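Ferulic acid decarboxylase 1 (Candida dubliniensis, PDB 4ZAD) probably catalyses the reversible, prenylated-FMN-dependent decarboxylation of aromatic acids such as ferulic, p-coumaric and cinnamic acid to their vinyl derivatives. Local coordinates at residues A[38-43]-A[326-331]; A[147-152]-A[321-326]; A[287-292]-A[451-456]. All coordinates share one frame; numbering follows the deposited sequence.

Contact 1: A[38-43]-A[326-331]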
loop_
_atom_site.group_PDB
_atom_site.type_symbol
_atom_site.label_atom_id
_atom_site.label_comp_id
_atom_site.label_asym_id
_atom_site.label_seq_id
_atom_site.Cartn_x
_atom_site.Cartn_y
_atom_site.Cartn_z
ATOM N N ILE A 38 -0.019 7.299 -24.411
ATOM C CA ILE A 38 0.643 8.533 -23.971
ATOM C C ILE A 38 0.027 8.964 -22.615
ATOM O O ILE A 38 0.711 8.970 -21.561
ATOM C CB ILE A 38 0.581 9.647 -25.054
ATOM C CG1 ILE A 38 1.397 9.253 -26.306
ATOM C CG2 ILE A 38 1.141 10.913 -24.560
ATOM C CD1 ILE A 38 0.882 9.874 -27.527
ATOM N N THR A 39 -1.284 9.214 -22.630
ATOM C CA THR A 39 -1.982 9.656 -21.455
ATOM C C THR A 39 -1.619 8.775 -20.270
ATOM O O THR A 39 -1.327 9.291 -19.181
ATOM C CB THR A 39 -3.544 9.768 -21.673
ATOM O OG1 THR A 39 -4.077 8.563 -22.200
ATOM C CG2 THR A 39 -3.885 10.916 -22.622
ATOM N N ARG A 40 -1.623 7.464 -20.462
ATOM C CA ARG A 40 -1.225 6.541 -19.413
ATOM C C ARG A 40 0.165 6.770 -18.837
ATOM O O ARG A 40 0.358 6.638 -17.638
ATOM C CB ARG A 40 -1.285 5.109 -19.915
ATOM C CG ARG A 40 -2.628 4.478 -19.624
ATOM C CD ARG A 40 -2.724 4.305 -18.154
ATOM N NE ARG A 40 -3.954 4.817 -17.594
ATOM C CZ ARG A 40 -4.175 4.884 -16.286
ATOM N NH1 ARG A 40 -3.240 4.483 -15.438
ATOM N NH2 ARG A 40 -5.331 5.336 -15.827
ATOM N N LYS A 41 1.134 7.054 -19.697
ATOM C CA LYS A 41 2.476 7.293 -19.258
ATOM C C LYS A 41 2.516 8.659 -18.519
ATOM O O LYS A 41 3.164 8.780 -17.476
ATOM C CB LYS A 41 3.426 7.212 -20.450
ATOM C CG LYS A 41 4.891 7.294 -20.074
ATOM C CD LYS A 41 5.855 6.638 -21.091
ATOM C CE LYS A 41 7.285 6.453 -20.431
ATOM N NZ LYS A 41 8.472 6.050 -21.327
ATOM N N ALA A 42 1.768 9.645 -19.020
ATOM C CA ALA A 42 1.514 10.903 -18.307
ATOM C C ALA A 42 0.939 10.728 -16.857
ATOM O O ALA A 42 1.457 11.296 -15.906
ATOM C CB ALA A 42 0.584 11.783 -19.137
ATOM N N TYR A 43 -0.110 9.921 -16.708
ATOM C CA TYR A 43 -0.729 9.667 -15.429
ATOM C C TYR A 43 0.275 9.085 -14.503
ATOM O O TYR A 43 0.417 9.536 -13.368
ATOM C CB TYR A 43 -1.855 8.632 -15.533
ATOM C CG TYR A 43 -3.155 9.083 -16.164
ATOM C CD1 TYR A 43 -3.884 10.139 -15.632
ATOM C CD2 TYR A 43 -3.683 8.411 -17.259
ATOM C CE1 TYR A 43 -5.076 10.541 -16.208
ATOM C CE2 TYR A 43 -4.873 8.790 -17.829
ATOM C CZ TYR A 43 -5.576 9.843 -17.299
ATOM O OH TYR A 43 -6.761 10.213 -17.862
ATOM N N CYS A 326 -4.119 3.224 -10.659
ATOM C CA CYS A 326 -4.097 4.533 -10.068
ATOM C C CYS A 326 -2.760 5.126 -10.487
ATOM O O CYS A 326 -1.806 4.371 -10.680
ATOM C CB CYS A 326 -4.298 4.497 -8.541
ATOM S SG CYS A 326 -2.936 3.685 -7.754
ATOM N N THR A 327 -2.713 6.455 -10.665
ATOM C CA THR A 327 -3.914 7.290 -10.393
ATOM C C THR A 327 -4.439 8.168 -11.573
ATOM O O THR A 327 -3.666 8.690 -12.360
ATOM C CB THR A 327 -3.878 8.012 -8.946
ATOM O OG1 THR A 327 -4.295 9.382 -9.055
ATOM C CG2 THR A 327 -2.543 7.940 -8.273
ATOM N N ASP A 328 -5.768 8.271 -11.695
ATOM C CA ASP A 328 -6.432 8.928 -12.835
ATOM C C ASP A 328 -7.753 9.509 -12.394
ATOM O O ASP A 328 -8.095 9.361 -11.239
ATOM C CB ASP A 328 -6.554 8.006 -14.081
ATOM C CG ASP A 328 -7.580 6.870 -13.945
ATOM O OD1 ASP A 328 -8.804 7.108 -13.920
ATOM O OD2 ASP A 328 -7.173 5.703 -13.969
ATOM N N GLU A 329 -8.479 10.198 -13.277
ATOM C CA GLU A 329 -9.778 10.799 -12.924
ATOM C C GLU A 329 -10.746 9.822 -12.285
ATOM O O GLU A 329 -11.598 10.242 -11.512
ATOM C CB GLU A 329 -10.521 11.383 -14.140
ATOM C CG GLU A 329 -9.838 12.531 -14.888
ATOM C CD GLU A 329 -8.634 12.076 -15.705
ATOM O OE1 GLU A 329 -8.624 10.927 -16.218
ATOM O OE2 GLU A 329 -7.701 12.899 -15.817
ATOM N N THR A 330 -10.681 8.537 -12.607
ATOM C CA THR A 330 -11.612 7.605 -11.963
ATOM C C THR A 330 -11.154 7.334 -10.531
ATOM O O THR A 330 -11.755 6.539 -9.816
ATOM C CB THR A 330 -11.781 6.278 -12.720
ATOM O OG1 THR A 330 -10.508 5.618 -12.871
ATOM C CG2 THR A 330 -12.373 6.531 -14.074
ATOM N N HIS A 331 -10.083 8.005 -10.111
ATOM C CA HIS A 331 -9.653 7.940 -8.723
ATOM C C HIS A 331 -9.810 9.315 -8.031
ATOM O O HIS A 331 -10.508 9.451 -7.000
ATOM C CB HIS A 331 -8.236 7.341 -8.674
ATOM C CG HIS A 331 -8.089 6.138 -9.556
ATOM N ND1 HIS A 331 -8.938 5.052 -9.466
ATOM C CD2 HIS A 331 -7.260 5.875 -10.592
ATOM C CE1 HIS A 331 -8.604 4.159 -10.377
ATOM N NE2 HIS A 331 -7.588 4.633 -11.073
HETATM O O HOH W 1 -0.164 7.834 -11.001
#
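The N-cap of helix 329-332, D328, meets R40 and Y43 of helix 34-45, and E329 on the first turn adds a second carboxylate to the grip. T330, one residue further on, touches the prenylated flavin, so this helix start belongs to the cofactor pocket. R40 brings its NH2 to D328 OD2 at 2.6 Å as a salt bridge. The carboxylate oxygen sits at the edge of the guanidinium, near its plane, but the two planes stand 86° apart and the N-H points poorly (127°), so the hydrogen-bond part is weak. One face of the same guanidinium lies against the rim of the Y43 ring at CD2. D328 CB sits over a face of that ring, 3.7 Å from its centroid, a CH-pi contact. The Y43 hydroxyl OH donates to the syn lone pair of E329 OE1 at 2.6 Å, and a bend in the glutamate chain (chi2 72°) turns the carboxylate back to receive it. The other oxygen of D328, OD1, caps the helix by accepting from T330 N at 2.7 Å. One water joins the backbones, 3.0 Å from Y43 O and 2.9 Å from T327 N, the residue that follows a cis peptide bond. These buried polar ends are satisfied further: R40 NH2 also bonds N322 O and NH1 pairs with E44, while the E329 oxygens accept from S321 OG and G75 N. The two acids and the guanidinium are therefore held from several directions at once. Behind this interface, helix 34-45 rests I38 and T39 on F52 of strand 49-52, and its outer side packs on the second subunit, where K41 makes a cation-pi contact with W508 of that neighbouring chain.

Contact 2: A[147-152]-A[321-326]. With 4LU (1-deoxy-5-O-phosphono-1-(3,3,4,5-tetramethyl-9,11-dioxo-2,3,8,9,10,11-hexahydro-7H-quinolino[1,8-fg]pteridin-12-ium-7-y l)-D-ribitol), chain E.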
loop_
_atom_site.group_PDB
_atom_site.type_symbol
_atom_site.label_atom_id
_atom_site.label_comp_id
_atom_site.label_asym_id
_atom_site.label_seq_id
_atom_site.Cartn_x
_atom_site.Cartn_y
_atom_site.Cartn_z
ATOM N N LEU A 147 -9.338 4.674 -29.546
ATOM C CA LEU A 147 -9.468 3.352 -28.952
ATOM C C LEU A 147 -8.452 3.282 -27.800
ATOM O O LEU A 147 -7.224 3.037 -27.969
ATOM C CB LEU A 147 -9.218 2.266 -29.980
ATOM C CG LEU A 147 -9.505 0.823 -29.552
ATOM C CD1 LEU A 147 -10.945 0.489 -29.849
ATOM C CD2 LEU A 147 -8.573 -0.142 -30.282
ATOM N N LEU A 148 -8.983 3.521 -26.611
ATOM C CA LEU A 148 -8.168 3.867 -25.473
ATOM C C LEU A 148 -7.389 2.680 -24.941
ATOM O O LEU A 148 -6.214 2.831 -24.564
ATOM C CB LEU A 148 -9.053 4.465 -24.380
ATOM C CG LEU A 148 -9.577 5.839 -24.726
ATOM C CD1 LEU A 148 -10.598 6.316 -23.698
ATOM C CD2 LEU A 148 -8.339 6.794 -24.827
ATOM N N HIS A 149 -8.036 1.515 -24.914
ATOM C CA HIS A 149 -7.389 0.308 -24.457
ATOM C C HIS A 149 -7.579 -0.845 -25.436
ATOM O O HIS A 149 -8.663 -1.025 -25.945
ATOM C CB HIS A 149 -7.943 -0.178 -23.119
ATOM C CG HIS A 149 -8.348 0.893 -22.170
ATOM N ND1 HIS A 149 -9.499 1.634 -22.326
ATOM C CD2 HIS A 149 -7.823 1.261 -20.981
ATOM C CE1 HIS A 149 -9.626 2.456 -21.304
ATOM N NE2 HIS A 149 -8.623 2.245 -20.472
ATOM N N HIS A 150 -6.538 -1.658 -25.635
ATOM C CA HIS A 150 -6.684 -2.969 -26.277
ATOM C C HIS A 150 -7.804 -3.707 -25.604
ATOM O O HIS A 150 -7.802 -3.844 -24.373
ATOM C CB HIS A 150 -5.405 -3.808 -26.129
ATOM C CG HIS A 150 -5.395 -5.050 -26.972
ATOM N ND1 HIS A 150 -5.519 -5.016 -28.349
ATOM C CD2 HIS A 150 -5.265 -6.355 -26.636
ATOM C CE1 HIS A 150 -5.486 -6.251 -28.820
ATOM N NE2 HIS A 150 -5.331 -7.083 -27.800
ATOM N N GLY A 151 -8.757 -4.178 -26.408
ATOM C CA GLY A 151 -9.899 -4.960 -25.923
ATOM C C GLY A 151 -11.147 -4.108 -25.683
ATOM O O GLY A 151 -12.215 -4.633 -25.335
ATOM N N ASP A 152 -11.017 -2.799 -25.853
ATOM C CA ASP A 152 -12.168 -1.933 -25.704
ATOM C C ASP A 152 -13.100 -2.342 -26.834
ATOM O O ASP A 152 -12.650 -2.585 -27.935
ATOM C CB ASP A 152 -11.786 -0.439 -25.805
ATOM C CG ASP A 152 -11.264 0.150 -24.488
ATOM O OD1 ASP A 152 -11.159 -0.566 -23.472
ATOM O OD2 ASP A 152 -10.928 1.366 -24.483
ATOM N N SER A 321 -10.661 10.989 -20.488
ATOM C CA SER A 321 -10.097 10.169 -19.392
ATOM C C SER A 321 -9.920 8.693 -19.780
ATOM O O SER A 321 -10.809 8.054 -20.338
ATOM C CB SER A 321 -10.937 10.240 -18.126
ATOM O OG SER A 321 -10.455 9.342 -17.147
ATOM N N ASN A 322 -8.766 8.148 -19.432
ATOM C CA ASN A 322 -8.362 6.837 -19.885
ATOM C C ASN A 322 -8.070 6.047 -18.645
ATOM O O ASN A 322 -6.944 6.054 -18.161
ATOM C CB ASN A 322 -7.138 6.960 -20.783
ATOM C CG ASN A 322 -6.684 5.644 -21.349
ATOM O OD1 ASN A 322 -7.462 4.686 -21.463
ATOM N ND2 ASN A 322 -5.392 5.578 -21.703
ATOM N N PRO A 323 -9.097 5.384 -18.109
ATOM C CA PRO A 323 -9.024 4.799 -16.796
ATOM C C PRO A 323 -8.200 3.540 -16.762
ATOM O O PRO A 323 -8.171 2.800 -17.734
ATOM C CB PRO A 323 -10.494 4.451 -16.487
ATOM C CG PRO A 323 -11.274 5.226 -17.409
ATOM C CD PRO A 323 -10.456 5.245 -18.640
ATOM N N GLY A 324 -7.534 3.333 -15.641
ATOM C CA GLY A 324 -6.816 2.103 -15.382
ATOM C C GLY A 324 -6.295 2.073 -13.954
ATOM O O GLY A 324 -7.040 2.342 -12.983
ATOM N N LEU A 325 -5.010 1.747 -13.826
ATOM C CA LEU A 325 -4.370 1.727 -12.525
ATOM C C LEU A 325 -4.353 3.109 -11.964
ATOM O O LEU A 325 -4.544 4.051 -12.711
ATOM C CB LEU A 325 -2.934 1.181 -12.603
ATOM C CG LEU A 325 -3.037 -0.335 -12.442
ATOM C CD1 LEU A 325 -3.003 -1.007 -13.857
ATOM C CD2 LEU A 325 -2.002 -0.842 -11.468
ATOM N N CYS A 326 -4.119 3.224 -10.659
ATOM C CA CYS A 326 -4.097 4.533 -10.068
ATOM C C CYS A 326 -2.760 5.126 -10.487
ATOM O O CYS A 326 -1.806 4.371 -10.680
ATOM C CB CYS A 326 -4.298 4.497 -8.541
ATOM S SG CYS A 326 -2.936 3.685 -7.754
HETATM C C9 4LU E . -16.702 9.310 -13.546
HETATM C C8 4LU E . -15.697 9.994 -14.242
HETATM C C7 4LU E . -15.224 9.513 -15.472
HETATM C C10 4LU E . -19.463 6.990 -14.323
HETATM C C6 4LU E . -15.763 8.215 -15.969
HETATM N N3 4LU E . -21.033 5.221 -15.688
HETATM C C2 4LU E . -21.524 5.850 -14.613
HETATM C C13 4LU E . -15.986 8.508 -18.316
HETATM C C5 4LU E . -15.330 7.656 -17.255
HETATM C C1 4LU E . -16.932 5.796 -16.726
HETATM O O2 4LU E . -22.696 5.606 -14.297
HETATM N N1 4LU E . -20.745 6.725 -13.932
HETATM C C4 4LU E . -19.769 5.428 -16.109
HETATM O O4 4LU E . -19.446 4.771 -17.128
HETATM C C4A 4LU E . -18.943 6.304 -15.443
HETATM N N5 4LU E . -17.373 6.347 -15.630
HETATM C C3 4LU E . -15.964 6.379 -17.536
HETATM C C12 4LU E . -13.821 7.667 -17.477
HETATM C C5A 4LU E . -16.794 7.513 -15.160
HETATM C C7M 4LU E . -14.164 10.226 -16.270
HETATM C C8M 4LU E . -15.203 11.280 -13.633
HETATM C C9A 4LU E . -17.366 8.183 -14.055
HETATM N N10 4LU E . -18.710 7.889 -13.631
HETATM C "C1'" 4LU E . -19.109 8.049 -12.225
HETATM C "C2'" 4LU E . -20.178 9.140 -12.162
HETATM O "O2'" 4LU E . -19.725 10.271 -12.933
HETATM C "C3'" 4LU E . -20.511 9.550 -10.721
HETATM O "O3'" 4LU E . -21.076 8.428 -10.012
HETATM C "C4'" 4LU E . -21.494 10.740 -10.663
HETATM O "O4'" 4LU E . -22.021 10.854 -9.337
HETATM C "C5'" 4LU E . -22.686 10.543 -11.615
HETATM O "O5'" 4LU E . -23.642 11.582 -11.551
HETATM P P 4LU E . -25.038 11.443 -10.808
HETATM O O2P 4LU E . -25.667 12.752 -11.285
HETATM O O3P 4LU E . -24.640 11.344 -9.319
HETATM O O1P 4LU E . -25.676 10.173 -11.330
#
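H149 reaches from a type II turn to the loop that carries P323 past the flavin. Its NE2 donates to P323 O at 2.8 Å, in the carbonyl plane and close to the plane of the imidazole. ND1 gives a nearly straight bond (170°) to the syn lone pair of D152 OD2 at 2.6 Å, and the backbone N of H149 reaches the same oxygen from above the carboxylate. The ring is thus fixed against rotation. N322 holds CG anti to its backbone N (chi1 -177°), which carries OD1 over one ring face, 3.1 Å from H149 CE1, without being hydrogen-bonded to it; OD1 also touches L148 CB at 3.3 Å. That is the tight part. L148 CD1 sits more loosely at 3.8 Å from S321 O, and at the outer corner of the turn H150 points into solvent. Facing the pocket, P323 CG lies 3.5 Å from C12 of the prenylated flavin, and S321 CB is near its C7M. Both H149 nitrogens act as donors, one to a carboxylate and one to a carbonyl, which is consistent with an imidazolium ring paired with D152, and a face lying under an amide oxygen would suit such a charge.

Contact 3: A[287-292]-A[451-456]. With 4LU (1-deoxy-5-O-phosphono-1-(3,3,4,5-tetramethyl-9,11-dioxo-2,3,8,9,10,11-hexahydro-7H-quinolino[1,8-fg]pteridin-12-ium-7-y l)-D-ribitol), chain E.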
loop_
_atom_site.group_PDB
_atom_site.type_symbol
_atom_site.label_atom_id
_atom_site.label_comp_id
_atom_site.label_asym_id
_atom_site.label_seq_id
_atom_site.Cartn_x
_atom_site.Cartn_y
_atom_site.Cartn_z
ATOM N N PHE A 287 -14.816 -1.877 -21.568
ATOM C CA PHE A 287 -13.917 -0.735 -21.499
ATOM C C PHE A 287 -12.916 -1.010 -20.365
ATOM O O PHE A 287 -13.269 -1.601 -19.351
ATOM C CB PHE A 287 -14.773 0.495 -21.207
ATOM C CG PHE A 287 -14.047 1.791 -21.255
ATOM C CD1 PHE A 287 -13.362 2.166 -22.372
ATOM C CD2 PHE A 287 -14.133 2.675 -20.197
ATOM C CE1 PHE A 287 -12.716 3.389 -22.454
ATOM C CE2 PHE A 287 -13.478 3.891 -20.228
ATOM C CZ PHE A 287 -12.755 4.255 -21.373
ATOM N N GLY A 288 -11.673 -0.608 -20.556
ATOM C CA GLY A 288 -10.696 -0.559 -19.477
ATOM C C GLY A 288 -11.104 0.493 -18.465
ATOM O O GLY A 288 -11.173 1.664 -18.776
ATOM N N GLU A 289 -11.458 0.062 -17.260
ATOM C CA GLU A 289 -12.100 0.956 -16.289
ATOM C C GLU A 289 -11.329 1.054 -14.971
ATOM O O GLU A 289 -10.242 0.500 -14.812
ATOM C CB GLU A 289 -13.573 0.533 -16.036
ATOM C CG GLU A 289 -14.668 1.431 -16.705
ATOM C CD GLU A 289 -15.207 2.584 -15.840
ATOM O OE1 GLU A 289 -14.486 3.121 -14.965
ATOM O OE2 GLU A 289 -16.385 2.963 -16.060
ATOM N N MET A 290 -11.962 1.751 -14.036
ATOM C CA MET A 290 -11.384 2.272 -12.808
ATOM C C MET A 290 -10.652 1.337 -11.855
ATOM O O MET A 290 -9.924 1.819 -10.975
ATOM C CB MET A 290 -12.497 3.013 -12.027
ATOM C CG MET A 290 -13.644 2.116 -11.560
ATOM S SD MET A 290 -14.918 3.078 -10.760
ATOM C CE MET A 290 -14.013 3.518 -9.280
ATOM N N HIS A 291 -10.823 0.031 -12.000
ATOM C CA HIS A 291 -10.113 -0.898 -11.140
ATOM C C HIS A 291 -8.893 -1.455 -11.823
ATOM O O HIS A 291 -8.188 -2.268 -11.248
ATOM C CB HIS A 291 -11.047 -1.978 -10.669
ATOM C CG HIS A 291 -12.229 -1.439 -9.933
ATOM N ND1 HIS A 291 -13.516 -1.557 -10.407
ATOM C CD2 HIS A 291 -12.318 -0.742 -8.771
ATOM C CE1 HIS A 291 -14.350 -0.984 -9.555
ATOM N NE2 HIS A 291 -13.649 -0.470 -8.561
ATOM N N GLY A 292 -8.637 -1.005 -13.046
ATOM C CA GLY A 292 -7.410 -1.345 -13.748
ATOM C C GLY A 292 -7.458 -2.506 -14.729
ATOM O O GLY A 292 -6.395 -2.915 -15.233
ATOM N N PHE A 451 -21.091 -3.452 -6.065
ATOM C CA PHE A 451 -20.730 -2.624 -7.232
ATOM C C PHE A 451 -20.342 -3.573 -8.350
ATOM O O PHE A 451 -19.305 -4.215 -8.288
ATOM C CB PHE A 451 -19.573 -1.678 -6.872
ATOM C CG PHE A 451 -19.165 -0.699 -7.973
ATOM C CD1 PHE A 451 -20.084 -0.180 -8.866
ATOM C CD2 PHE A 451 -17.847 -0.239 -8.033
ATOM C CE1 PHE A 451 -19.679 0.757 -9.837
ATOM C CE2 PHE A 451 -17.440 0.675 -8.985
ATOM C CZ PHE A 451 -18.348 1.183 -9.883
ATOM N N ALA A 452 -21.210 -3.676 -9.349
ATOM C CA ALA A 452 -21.004 -4.565 -10.524
ATOM C C ALA A 452 -19.702 -4.396 -11.305
ATOM O O ALA A 452 -19.297 -5.337 -11.956
ATOM C CB ALA A 452 -22.199 -4.466 -11.516
ATOM N N LEU A 453 -19.073 -3.226 -11.284
ATOM C CA LEU A 453 -17.755 -3.091 -11.926
ATOM C C LEU A 453 -16.579 -3.692 -11.131
ATOM O O LEU A 453 -15.588 -4.069 -11.749
ATOM C CB LEU A 453 -17.435 -1.647 -12.292
ATOM C CG LEU A 453 -18.014 -1.077 -13.601
ATOM C CD1 LEU A 453 -19.578 -1.008 -13.590
ATOM C CD2 LEU A 453 -17.390 0.316 -13.895
ATOM N N ALA A 454 -16.656 -3.789 -9.799
ATOM C CA ALA A 454 -15.578 -4.420 -9.023
ATOM C C ALA A 454 -15.211 -5.692 -9.732
ATOM O O ALA A 454 -16.103 -6.486 -10.055
ATOM C CB ALA A 454 -16.003 -4.769 -7.620
ATOM N N PRO A 455 -13.900 -5.899 -9.991
ATOM C CA PRO A 455 -13.515 -7.095 -10.681
ATOM C C PRO A 455 -13.914 -8.359 -9.959
ATOM O O PRO A 455 -14.402 -9.311 -10.613
ATOM C CB PRO A 455 -12.000 -6.949 -10.769
ATOM C CG PRO A 455 -11.823 -5.517 -10.918
ATOM C CD PRO A 455 -12.786 -4.931 -9.976
ATOM N N PHE A 456 -13.712 -8.371 -8.635
ATOM C CA PHE A 456 -14.033 -9.549 -7.838
ATOM C C PHE A 456 -15.517 -9.910 -7.965
ATOM O O PHE A 456 -15.870 -11.077 -7.818
ATOM C CB PHE A 456 -13.583 -9.413 -6.364
ATOM C CG PHE A 456 -13.989 -8.116 -5.687
ATOM C CD1 PHE A 456 -15.299 -7.873 -5.346
ATOM C CD2 PHE A 456 -13.042 -7.170 -5.343
ATOM C CE1 PHE A 456 -15.645 -6.690 -4.700
ATOM C CE2 PHE A 456 -13.392 -5.993 -4.687
ATOM C CZ PHE A 456 -14.670 -5.746 -4.379
HETATM C C9 4LU E . -16.702 9.310 -13.546
HETATM C C8 4LU E . -15.697 9.994 -14.242
HETATM C C7 4LU E . -15.224 9.513 -15.472
HETATM C C10 4LU E . -19.463 6.990 -14.323
HETATM C C6 4LU E . -15.763 8.215 -15.969
HETATM N N3 4LU E . -21.033 5.221 -15.688
HETATM C C2 4LU E . -21.524 5.850 -14.613
HETATM C C13 4LU E . -15.986 8.508 -18.316
HETATM C C5 4LU E . -15.330 7.656 -17.255
HETATM C C1 4LU E . -16.932 5.796 -16.726
HETATM O O2 4LU E . -22.696 5.606 -14.297
HETATM N N1 4LU E . -20.745 6.725 -13.932
HETATM C C4 4LU E . -19.769 5.428 -16.109
HETATM O O4 4LU E . -19.446 4.771 -17.128
HETATM C C4A 4LU E . -18.943 6.304 -15.443
HETATM N N5 4LU E . -17.373 6.347 -15.630
HETATM C C3 4LU E . -15.964 6.379 -17.536
HETATM C C12 4LU E . -13.821 7.667 -17.477
HETATM C C5A 4LU E . -16.794 7.513 -15.160
HETATM C C7M 4LU E . -14.164 10.226 -16.270
HETATM C C8M 4LU E . -15.203 11.280 -13.633
HETATM C C9A 4LU E . -17.366 8.183 -14.055
HETATM N N10 4LU E . -18.710 7.889 -13.631
HETATM C "C1'" 4LU E . -19.109 8.049 -12.225
HETATM C "C2'" 4LU E . -20.178 9.140 -12.162
HETATM O "O2'" 4LU E . -19.725 10.271 -12.933
HETATM C "C3'" 4LU E . -20.511 9.550 -10.721
HETATM O "O3'" 4LU E . -21.076 8.428 -10.012
HETATM C "C4'" 4LU E . -21.494 10.740 -10.663
HETATM O "O4'" 4LU E . -22.021 10.854 -9.337
HETATM C "C5'" 4LU E . -22.686 10.543 -11.615
HETATM O "O5'" 4LU E . -23.642 11.582 -11.551
HETATM P P 4LU E . -25.038 11.443 -10.808
HETATM O O2P 4LU E . -25.667 12.752 -11.285
HETATM O O3P 4LU E . -24.640 11.344 -9.319
HETATM O O1P 4LU E . -25.676 10.173 -11.330
#
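The rings of H291 and F451 meet rim to rim, centroids 5.7 Å apart and planes at 73°. One face of the imidazole has M290 CG above its centre, and F451 lies at its edge. The phenyl ring has L453 CB over one face, offset toward the rim. At its edge, in plane, is M290 SD, 3.9 Å from F451 CE2: a Met-aromatic contact. M290 has CG wedged between its backbone N and carbonyl carbon (chi1 64°), and a bend further out turns the thioether toward F451. Two type I turns face each other, E289 to G292 on the flavin-binding domain and F451 to A454 on the C-terminal domain, so the contact joins the two domains, with its E289 end at the cofactor. A454 is the N-cap of helix 455-458, and P455 on its first turn packs CD against H291 CB at 3.5 Å. H291 O accepts from W430 of the neighbouring subunit. E289, the predicted proton donor, was modelled in two conformers, so distances to it hold for one of them and are doubtful to that extent: L453 CD2 is 3.6 Å from E289 OE2, which stands 3.0 Å from C1 of the prenylated flavin.

All three contacts are mainly buried, reach the second subunit and have a residue at the flavin. Contact 2 is wholly buried, contact 1 has T327 partly exposed, and contact 3 has F451 and L453. Contacts 1 and 2 are neighbours that share C326 in the loop leading into helix 329-332, and two side chains of contact 1 bond that loop. Contact 2 joins contact 3 through D152 OD1 and G288 N. Their chemistry differs with place: contact 1 ties helix to helix start with charges, contact 2 joins two loops through the H149 bond to P323 O, the ring being held from behind by D152 of its own turn, and contact 3, between the flavin-binding and C-terminal domains, relies on aromatic, sulfur and aliphatic packing.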